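Tryptophan decarboxylase 1 (Oryza sativa subsp. japonica, PDB 6KHO) catalyses, as a homodimer with pyridoxal 5'-phosphate, the decarboxylation of L-tryptophan to tryptamine and of 5-hydroxy-L-tryptophan to serotonin. Local coordinates at residues C437-A442 against E452-A457; D422-V427 against L504-T509; F127-S132 against G368-L373. All coordinates share one frame; numbering follows the deposited sequence.

Overall arrangement
Interactions 1 and 2 lie in the same C-terminal region, their centres 10 Å apart, and share the four-stranded antiparallel sheet in which strands 425-427 and 435-440 are neighbours. They touch directly: Arg439 NE forms a 3.0 Å salt bridge with Glu426 OE2, and Arg441 N probably donates to Arg424 O. Along the chain, interaction 1 is nested inside the loop that interaction 2 closes. Both are remote from the annotated sites. Interaction 3 sits on the opposite side of the chain's centre, about 55 Å from interaction 1 and 56 Å from interaction 2, centre to centre. It borders the cofactor site: the side chain of Phe127 comes within about 4 Å of that of Val380, which binds pyridoxal 5'-phosphate.

Interaction 1. Residues C437-A442 against E452-A457; sequences CFRIRA and EDADEA
Arg439 reaches from strand 435-440 to Ala454 and Asp455 on helix 451-468, a sheet-to-helix contact in the small C-terminal domain of a fold-type I pyridoxal-phosphate enzyme. Its CB points toward the helix, and CG stands between the backbone N and the carbonyl carbon (chi1 68°); along its length the chain also touches Val428 and Asn458. A bend at chi3 then turns the guanidinium. NE is paired with Glu426 OE2 of strand 425-427, while CZ lies 4.2 Å from Ala454 CB, which approaches the group obliquely. At the tip, NH1 makes a salt bridge to Asp455 OD1 at 3.0 Å. The carboxylate comes to the guanidinium edge with its plane turned 80° from it, and NH2 pairs with Glu451, so three acidic side chains fix the rotation of this buried arginine. Asp455 is shared in turn, its OD2 binding Arg481. Beside the salt bridge, Ala454 CB packs on the backbone, 3.6 Å from Ile440 O, and makes an apolar contact with Ala442 CB. The helix axis runs at 111° to the strand, and at its next turn Ile440 CD1 rests 4.2 Å from Ala457 CB and 3.9 Å from Ala457 O.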
ATOM      1  N   CYS A 437       5.486 -16.782 -25.595  1.00 40.50           N
ATOM      2  CA  CYS A 437       6.540 -15.948 -26.155  1.00 41.37           C
ATOM      3  C   CYS A 437       6.809 -16.411 -27.584  1.00 44.22           C
ATOM      4  O   CYS A 437       7.041 -17.601 -27.818  1.00 44.04           O
ATOM      5  CB  CYS A 437       7.817 -16.024 -25.311  1.00 46.03           C
ATOM      6  SG  CYS A 437       7.737 -15.237 -23.659  1.00 42.83           S
ATOM      7  N   PHE A 438       6.772 -15.475 -28.530  1.00 43.39           N
ATOM      8  CA  PHE A 438       6.870 -15.817 -29.941  1.00 43.07           C
ATOM      9  C   PHE A 438       7.561 -14.680 -30.675  1.00 44.90           C
ATOM     10  O   PHE A 438       7.665 -13.560 -30.165  1.00 42.09           O
ATOM     11  CB  PHE A 438       5.489 -16.099 -30.558  1.00 44.74           C
ATOM     12  CG  PHE A 438       4.668 -14.861 -30.813  1.00 44.63           C
ATOM     13  CD1 PHE A 438       4.131 -14.132 -29.759  1.00 43.70           C
ATOM     14  CD2 PHE A 438       4.438 -14.421 -32.105  1.00 46.91           C
ATOM     15  CE1 PHE A 438       3.380 -12.989 -29.992  1.00 44.67           C
ATOM     16  CE2 PHE A 438       3.683 -13.278 -32.345  1.00 45.48           C
ATOM     17  CZ  PHE A 438       3.156 -12.561 -31.289  1.00 44.07           C
ATOM     18  N   ARG A 439       8.050 -14.979 -31.880  1.00 43.71           N
ATOM     19  CA  ARG A 439       8.645 -13.931 -32.696  1.00 46.00           C
ATOM     20  C   ARG A 439       8.656 -14.349 -34.158  1.00 45.06           C
ATOM     21  O   ARG A 439       8.472 -15.523 -34.498  1.00 45.41           O
ATOM     22  CB  ARG A 439      10.062 -13.580 -32.224  1.00 46.79           C
ATOM     23  CG  ARG A 439      11.109 -14.656 -32.440  1.00 47.04           C
ATOM     24  CD  ARG A 439      12.491 -14.048 -32.259  1.00 51.77           C
ATOM     25  NE  ARG A 439      13.460 -14.603 -33.197  1.00 61.23           N
ATOM     26  CZ  ARG A 439      14.395 -13.888 -33.815  1.00 63.62           C
ATOM     27  NH1 ARG A 439      14.491 -12.579 -33.598  1.00 61.50           N
ATOM     28  NH2 ARG A 439      15.236 -14.484 -34.649  1.00 71.14           N
ATOM     29  N   ILE A 440       8.841 -13.349 -35.017  1.00 49.32           N
ATOM     30  CA  ILE A 440       9.092 -13.585 -36.434  1.00 53.74           C
ATOM     31  C   ILE A 440      10.462 -14.240 -36.576  1.00 54.55           C
ATOM     32  O   ILE A 440      11.482 -13.658 -36.189  1.00 55.71           O
ATOM     33  CB  ILE A 440       9.014 -12.276 -37.230  1.00 54.31           C
ATOM     34  CG1 ILE A 440       7.558 -11.818 -37.374  1.00 50.34           C
ATOM     35  CG2 ILE A 440       9.678 -12.436 -38.600  1.00 54.41           C
ATOM     36  CD1 ILE A 440       7.414 -10.357 -37.778  1.00 49.58           C
ATOM     37  N   ARG A 441      10.475 -15.463 -37.108  1.00 56.46           N
ATOM     38  CA  ARG A 441      11.690 -16.232 -37.342  1.00 61.15           C
ATOM     39  C   ARG A 441      12.625 -15.502 -38.305  1.00 66.05           C
ATOM     40  O   ARG A 441      12.205 -14.680 -39.124  1.00 64.96           O
ATOM     41  CB  ARG A 441      11.333 -17.603 -37.923  1.00 60.19           C
ATOM     42  CG  ARG A 441      12.085 -18.770 -37.329  1.00 64.77           C
ATOM     43  CD  ARG A 441      12.070 -19.977 -38.268  1.00 67.40           C
ATOM     44  NE  ARG A 441      10.916 -20.850 -38.053  1.00 70.87           N
ATOM     45  CZ  ARG A 441      10.740 -21.632 -36.985  1.00 71.11           C
ATOM     46  NH1 ARG A 441      11.650 -21.663 -36.012  1.00 67.92           N
ATOM     47  NH2 ARG A 441       9.651 -22.390 -36.889  1.00 66.13           N
ATOM     48  N   ALA A 442      13.914 -15.819 -38.206  1.00 69.11           N
ATOM     49  CA  ALA A 442      14.863 -15.396 -39.226  1.00 72.12           C
ATOM     50  C   ALA A 442      14.798 -16.351 -40.413  1.00 71.72           C
ATOM     51  O   ALA A 442      14.700 -17.572 -40.244  1.00 70.78           O
ATOM     52  CB  ALA A 442      16.281 -15.346 -38.665  1.00 71.92           C
ATOM     53  N   GLU A 452      19.377 -10.084 -36.860  1.00 72.25           N
ATOM     54  CA  GLU A 452      19.268  -8.663 -36.538  1.00 70.20           C
ATOM     55  C   GLU A 452      18.139  -8.011 -37.323  1.00 72.65           C
ATOM     56  O   GLU A 452      17.475  -7.093 -36.825  1.00 71.24           O
ATOM     57  CB  GLU A 452      20.590  -7.943 -36.818  1.00 74.23           C
ATOM     58  CG  GLU A 452      21.790  -8.469 -36.029  1.00 78.20           C
ATOM     59  CD  GLU A 452      22.503  -9.619 -36.717  1.00 79.30           C
ATOM     60  OE1 GLU A 452      23.701  -9.814 -36.426  1.00 80.32           O
ATOM     61  OE2 GLU A 452      21.874 -10.334 -37.533  1.00 77.58           O
ATOM     62  N   ASP A 453      17.922  -8.458 -38.560  1.00 71.98           N
ATOM     63  CA  ASP A 453      16.766  -8.005 -39.325  1.00 72.07           C
ATOM     64  C   ASP A 453      15.470  -8.459 -38.668  1.00 68.26           C
ATOM     65  O   ASP A 453      14.556  -7.653 -38.454  1.00 62.66           O
ATOM     66  CB  ASP A 453      16.848  -8.527 -40.763  1.00 76.11           C
ATOM     67  CG  ASP A 453      17.933  -7.843 -41.586  1.00 79.11           C
ATOM     68  OD1 ASP A 453      18.420  -6.759 -41.182  1.00 78.29           O
ATOM     69  OD2 ASP A 453      18.291  -8.396 -42.648  1.00 80.57           O
ATOM     70  N   ALA A 454      15.372  -9.756 -38.347  1.00 68.34           N
ATOM     71  CA  ALA A 454      14.181 -10.287 -37.694  1.00 66.00           C
ATOM     72  C   ALA A 454      13.878  -9.547 -36.398  1.00 63.19           C
ATOM     73  O   ALA A 454      12.708  -9.388 -36.032  1.00 61.69           O
ATOM     74  CB  ALA A 454      14.351 -11.784 -37.426  1.00 62.59           C
ATOM     75  N   ASP A 455      14.913  -9.075 -35.701  1.00 64.11           N
ATOM     76  CA  ASP A 455      14.692  -8.233 -34.532  1.00 62.00           C
ATOM     77  C   ASP A 455      13.886  -6.994 -34.902  1.00 62.16           C
ATOM     78  O   ASP A 455      12.861  -6.699 -34.278  1.00 58.76           O
ATOM     79  CB  ASP A 455      16.030  -7.838 -33.903  1.00 63.72           C
ATOM     80  CG  ASP A 455      16.618  -8.936 -33.026  1.00 65.21           C
ATOM     81  OD1 ASP A 455      16.045 -10.051 -32.983  1.00 60.93           O
ATOM     82  OD2 ASP A 455      17.665  -8.682 -32.385  1.00 66.01           O
ATOM     83  N   GLU A 456      14.324  -6.261 -35.930  1.00 61.90           N
ATOM     84  CA  GLU A 456      13.606  -5.048 -36.306  1.00 60.66           C
ATOM     85  C   GLU A 456      12.241  -5.361 -36.910  1.00 58.12           C
ATOM     86  O   GLU A 456      11.322  -4.541 -36.808  1.00 56.98           O
ATOM     87  CB  GLU A 456      14.443  -4.205 -37.270  1.00 64.00           C
ATOM     88  CG  GLU A 456      14.232  -2.690 -37.111  1.00 71.26           C
ATOM     89  CD  GLU A 456      14.884  -2.124 -35.846  1.00 75.09           C
ATOM     90  OE1 GLU A 456      14.634  -0.941 -35.517  1.00 72.54           O
ATOM     91  OE2 GLU A 456      15.651  -2.864 -35.185  1.00 72.76           O
ATOM     92  N   ALA A 457      12.083  -6.532 -37.534  1.00 56.50           N
ATOM     93  CA  ALA A 457      10.767  -6.927 -38.029  1.00 55.77           C
ATOM     94  C   ALA A 457       9.782  -7.099 -36.879  1.00 54.38           C
ATOM     95  O   ALA A 457       8.610  -6.707 -36.981  1.00 49.48           O
ATOM     96  CB  ALA A 457      10.875  -8.222 -38.834  1.00 56.81           C
TER

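Interaction 2. Residues D422-V427 against L504-T509; sequences DDRFEV and LIKKTT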
ATOM      1  N   ASP A 422       2.569 -21.773 -38.336  1.00 58.21           N
ATOM      2  CA  ASP A 422       2.970 -20.755 -39.304  1.00 58.53           C
ATOM      3  C   ASP A 422       4.489 -20.689 -39.281  1.00 60.01           C
ATOM      4  O   ASP A 422       5.076 -20.256 -38.285  1.00 60.27           O
ATOM      5  CB  ASP A 422       2.348 -19.394 -38.971  1.00 56.66           C
ATOM      6  CG  ASP A 422       2.514 -18.362 -40.092  1.00 58.19           C
ATOM      7  OD1 ASP A 422       3.663 -18.040 -40.466  1.00 59.03           O
ATOM      8  OD2 ASP A 422       1.486 -17.849 -40.590  1.00 60.73           O
ATOM      9  N   ASP A 423       5.120 -21.110 -40.379  1.00 59.98           N
ATOM     10  CA  ASP A 423       6.571 -21.238 -40.408  1.00 62.21           C
ATOM     11  C   ASP A 423       7.293 -19.900 -40.431  1.00 59.97           C
ATOM     12  O   ASP A 423       8.527 -19.884 -40.354  1.00 59.84           O
ATOM     13  CB  ASP A 423       6.997 -22.080 -41.608  1.00 65.71           C
ATOM     14  CG  ASP A 423       6.809 -23.558 -41.359  1.00 72.73           C
ATOM     15  OD1 ASP A 423       5.660 -23.968 -41.068  1.00 74.82           O
ATOM     16  OD2 ASP A 423       7.812 -24.304 -41.438  1.00 78.03           O
ATOM     17  N   ARG A 424       6.572 -18.783 -40.528  1.00 55.61           N
ATOM     18  CA  ARG A 424       7.226 -17.493 -40.362  1.00 56.19           C
ATOM     19  C   ARG A 424       7.537 -17.195 -38.901  1.00 54.49           C
ATOM     20  O   ARG A 424       8.343 -16.301 -38.617  1.00 53.03           O
ATOM     21  CB  ARG A 424       6.354 -16.372 -40.920  1.00 60.04           C
ATOM     22  CG  ARG A 424       6.234 -16.316 -42.425  1.00 60.14           C
ATOM     23  CD  ARG A 424       5.206 -15.271 -42.804  1.00 55.31           C
ATOM     24  NE  ARG A 424       3.854 -15.705 -42.457  1.00 55.49           N
ATOM     25  CZ  ARG A 424       2.790 -14.912 -42.485  1.00 57.30           C
ATOM     26  NH1 ARG A 424       2.930 -13.642 -42.832  1.00 54.51           N
ATOM     27  NH2 ARG A 424       1.592 -15.386 -42.163  1.00 58.92           N
ATOM     28  N   PHE A 425       6.912 -17.918 -37.977  1.00 55.21           N
ATOM     29  CA  PHE A 425       6.994 -17.619 -36.556  1.00 55.72           C
ATOM     30  C   PHE A 425       7.609 -18.789 -35.803  1.00 53.42           C
ATOM     31  O   PHE A 425       7.553 -19.938 -36.250  1.00 55.13           O
ATOM     32  CB  PHE A 425       5.599 -17.307 -35.986  1.00 50.22           C
ATOM     33  CG  PHE A 425       4.951 -16.099 -36.599  1.00 50.11           C
ATOM     34  CD1 PHE A 425       5.205 -14.834 -36.096  1.00 47.69           C
ATOM     35  CD2 PHE A 425       4.097 -16.227 -37.682  1.00 51.32           C
ATOM     36  CE1 PHE A 425       4.612 -13.716 -36.653  1.00 48.90           C
ATOM     37  CE2 PHE A 425       3.504 -15.113 -38.252  1.00 53.05           C
ATOM     38  CZ  PHE A 425       3.763 -13.852 -37.737  1.00 51.05           C
ATOM     39  N   GLU A 426       8.188 -18.485 -34.644  1.00 54.15           N
ATOM     40  CA  GLU A 426       8.674 -19.506 -33.728  1.00 53.34           C
ATOM     41  C   GLU A 426       8.212 -19.188 -32.313  1.00 47.92           C
ATOM     42  O   GLU A 426       8.114 -18.019 -31.931  1.00 47.91           O
ATOM     43  CB  GLU A 426      10.205 -19.626 -33.760  1.00 53.86           C
ATOM     44  CG  GLU A 426      10.966 -18.328 -33.539  1.00 54.86           C
ATOM     45  CD  GLU A 426      12.475 -18.543 -33.501  1.00 59.34           C
ATOM     46  OE1 GLU A 426      12.893 -19.691 -33.233  1.00 60.59           O
ATOM     47  OE2 GLU A 426      13.236 -17.572 -33.735  1.00 58.47           O
ATOM     48  N   VAL A 427       7.906 -20.237 -31.553  1.00 46.49           N
ATOM     49  CA  VAL A 427       7.642 -20.115 -30.124  1.00 49.99           C
ATOM     50  C   VAL A 427       8.982 -20.238 -29.411  1.00 46.87           C
ATOM     51  O   VAL A 427       9.660 -21.261 -29.532  1.00 48.34           O
ATOM     52  CB  VAL A 427       6.651 -21.183 -29.638  1.00 49.08           C
ATOM     53  CG1 VAL A 427       6.565 -21.177 -28.112  1.00 49.53           C
ATOM     54  CG2 VAL A 427       5.271 -20.949 -30.255  1.00 47.02           C
ATOM     55  N   LEU A 504      -4.872 -10.862 -36.912  1.00 45.40           N
ATOM     56  CA  LEU A 504      -4.327  -9.520 -37.086  1.00 46.33           C
ATOM     57  C   LEU A 504      -2.804  -9.547 -37.137  1.00 51.10           C
ATOM     58  O   LEU A 504      -2.188  -8.780 -37.891  1.00 50.56           O
ATOM     59  CB  LEU A 504      -4.827  -8.601 -35.968  1.00 47.06           C
ATOM     60  CG  LEU A 504      -4.212  -7.201 -35.957  1.00 48.23           C
ATOM     61  CD1 LEU A 504      -4.564  -6.481 -37.248  1.00 46.98           C
ATOM     62  CD2 LEU A 504      -4.641  -6.385 -34.743  1.00 46.72           C
ATOM     63  N   ILE A 505      -2.179 -10.431 -36.350  1.00 49.46           N
ATOM     64  CA  ILE A 505      -0.730 -10.617 -36.428  1.00 49.61           C
ATOM     65  C   ILE A 505      -0.340 -11.159 -37.799  1.00 49.89           C
ATOM     66  O   ILE A 505       0.561 -10.628 -38.461  1.00 47.13           O
ATOM     67  CB  ILE A 505      -0.239 -11.552 -35.304  1.00 48.05           C
ATOM     68  CG1 ILE A 505      -0.402 -10.898 -33.923  1.00 48.63           C
ATOM     69  CG2 ILE A 505       1.218 -11.953 -35.536  1.00 48.80           C
ATOM     70  CD1 ILE A 505      -0.545 -11.900 -32.788  1.00 42.12           C
ATOM     71  N   LYS A 506      -0.994 -12.244 -38.228  1.00 49.65           N
ATOM     72  CA  LYS A 506      -0.738 -12.807 -39.551  1.00 53.54           C
ATOM     73  C   LYS A 506      -0.896 -11.748 -40.636  1.00 56.45           C
ATOM     74  O   LYS A 506      -0.012 -11.568 -41.483  1.00 56.71           O
ATOM     75  CB  LYS A 506      -1.679 -13.983 -39.816  1.00 50.83           C
ATOM     76  CG  LYS A 506      -1.261 -15.264 -39.132  1.00 55.96           C
ATOM     77  CD  LYS A 506      -1.906 -16.479 -39.770  1.00 54.64           C
ATOM     78  CE  LYS A 506      -3.391 -16.269 -39.971  1.00 56.68           C
ATOM     79  NZ  LYS A 506      -4.079 -17.547 -40.326  1.00 63.80           N
ATOM     80  N   LYS A 507      -2.010 -11.014 -40.598  1.00 50.52           N
ATOM     81  CA  LYS A 507      -2.299 -10.027 -41.631  1.00 55.44           C
ATOM     82  C   LYS A 507      -1.255  -8.919 -41.641  1.00 54.55           C
ATOM     83  O   LYS A 507      -0.739  -8.547 -42.700  1.00 56.40           O
ATOM     84  CB  LYS A 507      -3.704  -9.460 -41.414  1.00 54.47           C
ATOM     85  CG  LYS A 507      -4.051  -8.232 -42.216  1.00 54.33           C
ATOM     86  CD  LYS A 507      -5.529  -7.895 -42.039  1.00 56.93           C
ATOM     87  CE  LYS A 507      -5.931  -6.681 -42.858  1.00 59.79           C
ATOM     88  NZ  LYS A 507      -7.361  -6.763 -43.288  1.00 67.61           N
ATOM     89  N   THR A 508      -0.926  -8.383 -40.463  1.00 52.94           N
ATOM     90  CA  THR A 508       0.073  -7.322 -40.378  1.00 52.28           C
ATOM     91  C   THR A 508       1.444  -7.802 -40.843  1.00 55.67           C
ATOM     92  O   THR A 508       2.213  -7.024 -41.416  1.00 57.43           O
ATOM     93  CB  THR A 508       0.142  -6.793 -38.940  1.00 50.74           C
ATOM     94  OG1 THR A 508      -1.168  -6.403 -38.510  1.00 48.04           O
ATOM     95  CG2 THR A 508       1.084  -5.594 -38.829  1.00 48.63           C
ATOM     96  N   THR A 509       1.763  -9.077 -40.615  1.00 54.34           N
ATOM     97  CA  THR A 509       3.076  -9.592 -40.984  1.00 54.18           C
ATOM     98  C   THR A 509       3.226  -9.667 -42.501  1.00 58.10           C
ATOM     99  O   THR A 509       4.245  -9.235 -43.057  1.00 60.60           O
ATOM    100  CB  THR A 509       3.290 -10.964 -40.338  1.00 54.56           C
ATOM    101  OG1 THR A 509       3.399 -10.810 -38.917  1.00 53.67           O
ATOM    102  CG2 THR A 509       4.564 -11.622 -40.863  1.00 53.80           C
TER
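Arg424 sets a charged nitrogen against a methyl group: its NH1 lies 3.3 Å from Thr509 CG2, which it meets obliquely as the two side chains slide past each other in opposite directions. The contact packs a type I beta turn, Asp422 to Phe425, against the C-terminal helix 495-513. This turn leads from helix 386-420 into edge strand 425-427 of the small antiparallel sheet. What holds the arginine is the turn itself. Bent at chi3 (-70°), it brings its guanidinium back side-on to Asp422: NE donates to OD1, and NH2 to OD2 at 2.9 Å, each through the syn lone pair. Asp422 OD1 keeps its anti lone pair for Arg424 N (3.0 Å, 149°), an Asx turn, so one carboxylate steadies both the backbone bend and the guanidinium. NH1 is thereby left facing the helix, with Lys506 O near the guanidinium plane at a distant 3.8 Å. Phe425 CE2 covers one face of the guanidinium, offset toward its rim, and the ring continues inward to the helix. There CZ lies 3.9 Å from Ile505 CG2, while Thr509 OG1 sits at the ring edge, 3.3 Å from CZ. The hydroxyl's proton is spent on Ile505 O, reached from the face of the carbonyl plane opposite to Thr509 N, which fixes the rotation of the threonine. Trp502 of the same helix meets the phenylalanine edge-to-face, and Phe438 and Ile440 of the neighbouring strand pack on it too. On the outer side Lys506 crosses the carboxylate obliquely. Its amine does not pair with the aspartate: NZ stays 5.6 Å from Asp422 OD2, whereas the aliphatic CD approaches OD2 to 3.7 Å.

Interaction 3. Residues F127-S132 against G368-L373; sequences FTWQAS and GEVTDL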
ATOM      1  N   PHE A 127      -4.543  -1.637  12.179  1.00 26.89           N
ATOM      2  CA  PHE A 127      -3.170  -1.816  12.647  1.00 26.26           C
ATOM      3  C   PHE A 127      -3.088  -2.856  13.766  1.00 25.85           C
ATOM      4  O   PHE A 127      -2.105  -3.596  13.861  1.00 26.86           O
ATOM      5  CB  PHE A 127      -2.565  -0.486  13.109  1.00 24.56           C
ATOM      6  CG  PHE A 127      -3.547   0.523  13.675  1.00 27.23           C
ATOM      7  CD1 PHE A 127      -4.132   0.346  14.922  1.00 28.33           C
ATOM      8  CD2 PHE A 127      -3.798   1.706  12.996  1.00 29.15           C
ATOM      9  CE1 PHE A 127      -5.004   1.314  15.449  1.00 28.20           C
ATOM     10  CE2 PHE A 127      -4.661   2.673  13.507  1.00 30.00           C
ATOM     11  CZ  PHE A 127      -5.268   2.483  14.734  1.00 28.35           C
ATOM     12  N   THR A 128      -4.105  -2.917  14.626  1.00 25.40           N
ATOM     13  CA  THR A 128      -4.209  -3.942  15.654  1.00 25.38           C
ATOM     14  C   THR A 128      -5.522  -4.695  15.485  1.00 25.31           C
ATOM     15  O   THR A 128      -6.478  -4.201  14.860  1.00 22.21           O
ATOM     16  CB  THR A 128      -4.147  -3.356  17.080  1.00 25.11           C
ATOM     17  OG1 THR A 128      -5.240  -2.452  17.281  1.00 23.74           O
ATOM     18  CG2 THR A 128      -2.806  -2.630  17.346  1.00 23.44           C
ATOM     19  N   TRP A 129      -5.542  -5.906  16.055  1.00 23.98           N
ATOM     20  CA  TRP A 129      -6.777  -6.684  16.152  1.00 23.91           C
ATOM     21  C   TRP A 129      -7.890  -5.865  16.804  1.00 23.97           C
ATOM     22  O   TRP A 129      -9.004  -5.786  16.284  1.00 23.88           O
ATOM     23  CB  TRP A 129      -6.499  -7.978  16.934  1.00 23.24           C
ATOM     24  CG  TRP A 129      -7.731  -8.837  17.182  1.00 24.77           C
ATOM     25  CD1 TRP A 129      -8.193  -9.851  16.396  1.00 27.23           C
ATOM     26  CD2 TRP A 129      -8.646  -8.738  18.285  1.00 23.77           C
ATOM     27  NE1 TRP A 129      -9.357 -10.380  16.931  1.00 26.27           N
ATOM     28  CE2 TRP A 129      -9.639  -9.726  18.098  1.00 23.75           C
ATOM     29  CE3 TRP A 129      -8.702  -7.930  19.426  1.00 22.30           C
ATOM     30  CZ2 TRP A 129     -10.698  -9.915  19.000  1.00 25.30           C
ATOM     31  CZ3 TRP A 129      -9.774  -8.106  20.320  1.00 26.42           C
ATOM     32  CH2 TRP A 129     -10.752  -9.091  20.094  1.00 26.88           C
ATOM     33  N   GLN A 130      -7.588  -5.204  17.924  1.00 24.17           N
ATOM     34  CA  GLN A 130      -8.611  -4.455  18.643  1.00 27.47           C
ATOM     35  C   GLN A 130      -9.159  -3.302  17.812  1.00 27.41           C
ATOM     36  O   GLN A 130     -10.356  -2.977  17.917  1.00 25.57           O
ATOM     37  CB  GLN A 130      -8.046  -3.924  19.963  1.00 26.25           C
ATOM     38  CG  GLN A 130      -9.092  -3.215  20.823  1.00 29.30           C
ATOM     39  CD  GLN A 130     -10.265  -4.112  21.156  1.00 33.65           C
ATOM     40  OE1 GLN A 130     -11.276  -4.156  20.431  1.00 33.24           O
ATOM     41  NE2 GLN A 130     -10.145  -4.836  22.259  1.00 26.06           N
ATOM     42  N   ALA A 131      -8.299  -2.682  16.983  1.00 26.55           N
ATOM     43  CA  ALA A 131      -8.686  -1.602  16.073  1.00 31.21           C
ATOM     44  C   ALA A 131      -9.822  -1.973  15.144  1.00 35.73           C
ATOM     45  O   ALA A 131     -10.465  -1.063  14.602  1.00 36.89           O
ATOM     46  CB  ALA A 131      -7.514  -1.179  15.184  1.00 31.17           C
ATOM     47  N   SER A 132     -10.060  -3.297  14.919  1.00 33.20           N
ATOM     48  CA  SER A 132     -11.238  -3.876  14.267  1.00 25.73           C
ATOM     49  C   SER A 132     -11.102  -5.395  14.150  1.00 26.88           C
ATOM     50  O   SER A 132     -10.520  -5.891  13.172  1.00 25.62           O
ATOM     51  CB  SER A 132     -11.454  -3.278  12.873  1.00 28.71           C
ATOM     52  OG  SER A 132     -12.732  -3.643  12.400  1.00 31.24           O
ATOM     53  N   GLY A 368      -0.881 -11.815  23.895  1.00 30.07           N
ATOM     54  CA  GLY A 368      -0.202 -12.709  22.982  1.00 28.46           C
ATOM     55  C   GLY A 368      -1.116 -13.564  22.129  1.00 29.94           C
ATOM     56  O   GLY A 368      -0.619 -14.363  21.339  1.00 29.89           O
ATOM     57  N   GLU A 369      -2.433 -13.418  22.241  1.00 32.55           N
ATOM     58  CA  GLU A 369      -3.315 -14.342  21.534  1.00 35.63           C
ATOM     59  C   GLU A 369      -3.731 -13.838  20.154  1.00 33.83           C
ATOM     60  O   GLU A 369      -4.406 -14.573  19.431  1.00 32.75           O
ATOM     61  CB  GLU A 369      -4.563 -14.649  22.374  1.00 33.90           C
ATOM     62  CG  GLU A 369      -4.306 -15.414  23.702  1.00 37.18           C
ATOM     63  CD  GLU A 369      -3.746 -16.851  23.530  1.00 44.67           C
ATOM     64  OE1 GLU A 369      -3.601 -17.354  22.387  1.00 47.98           O
ATOM     65  OE2 GLU A 369      -3.442 -17.490  24.569  1.00 44.36           O
ATOM     66  N   VAL A 370      -3.338 -12.622  19.766  1.00 28.30           N
ATOM     67  CA  VAL A 370      -3.635 -12.076  18.445  1.00 32.35           C
ATOM     68  C   VAL A 370      -2.328 -11.628  17.804  1.00 35.66           C
ATOM     69  O   VAL A 370      -1.352 -11.313  18.488  1.00 30.87           O
ATOM     70  CB  VAL A 370      -4.638 -10.890  18.510  1.00 27.23           C
ATOM     71  CG1 VAL A 370      -5.949 -11.339  19.095  1.00 29.06           C
ATOM     72  CG2 VAL A 370      -4.050  -9.716  19.337  1.00 25.84           C
ATOM     73  N   THR A 371      -2.307 -11.608  16.472  1.00 36.68           N
ATOM     74  CA  THR A 371      -1.214 -10.974  15.743  1.00 36.26           C
ATOM     75  C   THR A 371      -1.715  -9.632  15.221  1.00 33.81           C
ATOM     76  O   THR A 371      -2.698  -9.583  14.476  1.00 38.37           O
ATOM     77  CB  THR A 371      -0.688 -11.846  14.596  1.00 41.25           C
ATOM     78  OG1 THR A 371      -0.144 -13.058  15.124  1.00 38.78           O
ATOM     79  CG2 THR A 371       0.448 -11.125  13.854  1.00 39.65           C
ATOM     80  N   ASP A 372      -1.081  -8.547  15.663  1.00 29.72           N
ATOM     81  CA  ASP A 372      -1.382  -7.227  15.123  1.00 28.26           C
ATOM     82  C   ASP A 372      -0.613  -7.072  13.822  1.00 30.27           C
ATOM     83  O   ASP A 372       0.619  -7.203  13.806  1.00 25.29           O
ATOM     84  CB  ASP A 372      -1.013  -6.135  16.126  1.00 26.39           C
ATOM     85  CG  ASP A 372      -1.753  -6.294  17.443  1.00 30.18           C
ATOM     86  OD1 ASP A 372      -2.994  -6.435  17.409  1.00 26.04           O
ATOM     87  OD2 ASP A 372      -1.100  -6.295  18.508  1.00 28.53           O
ATOM     88  N   LEU A 373      -1.338  -6.833  12.724  1.00 26.24           N
ATOM     89  CA  LEU A 373      -0.706  -6.957  11.418  1.00 29.20           C
ATOM     90  C   LEU A 373       0.177  -5.768  11.070  1.00 25.15           C
ATOM     91  O   LEU A 373       0.962  -5.862  10.119  1.00 28.78           O
ATOM     92  CB  LEU A 373      -1.763  -7.201  10.332  1.00 32.12           C
ATOM     93  CG  LEU A 373      -2.421  -8.585  10.518  1.00 31.59           C
ATOM     94  CD1 LEU A 373      -3.632  -8.787   9.612  1.00 29.25           C
ATOM     95  CD2 LEU A 373      -1.437  -9.717  10.332  1.00 31.99           C
TER
HETATM   96  O   HOH W   1      -5.221  -6.042  19.406  1.00 23.86           O
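Trp129 and Asp372 make the firm centre of this loop-to-loop contact: Trp129 N donates to Asp372 OD1 at 2.9 Å and 161°, using the lone pair that points away from the other oxygen. A water bridging Gln130 N and Asp372 OD1 gives this oxygen a second donor. The carboxylate lies beside Thr128, with OD1 3.3 Å from Thr128 CB, while OD2 is held by Ser365. Thr128 OG1 accepts from Ala131 N at 3.1 Å, an ST motif overlapping the type I turn from Trp129 to Ser132, which Ser132 N to Trp129 O closes. The other side is looser: partly exposed Val370 meets Trp129 by apolar contact alone, and the Thr371 side chain points away. With CG of Trp129 anti to the backbone N (chi1 176°), Val370 CG1 lies over one face of the indole, a CH-pi contact 3.7 Å from the centroid of the five-membered ring, 15° off its normal. Pro59 of the second subunit packs on both Trp129 and Val370, and Phe103 of that subunit meets Phe127 edge-to-face, which places the contact at the dimer interface beside a cofactor-binding loop. Segment 127-132 leads straight into helix 133-149, whose Glu137 binds Trp129 NE1; segment 368-373 follows helix 363-366 and precedes the long helix 386-420, and its Leu373 packs on Thr136 and Glu139 of helix 133-149.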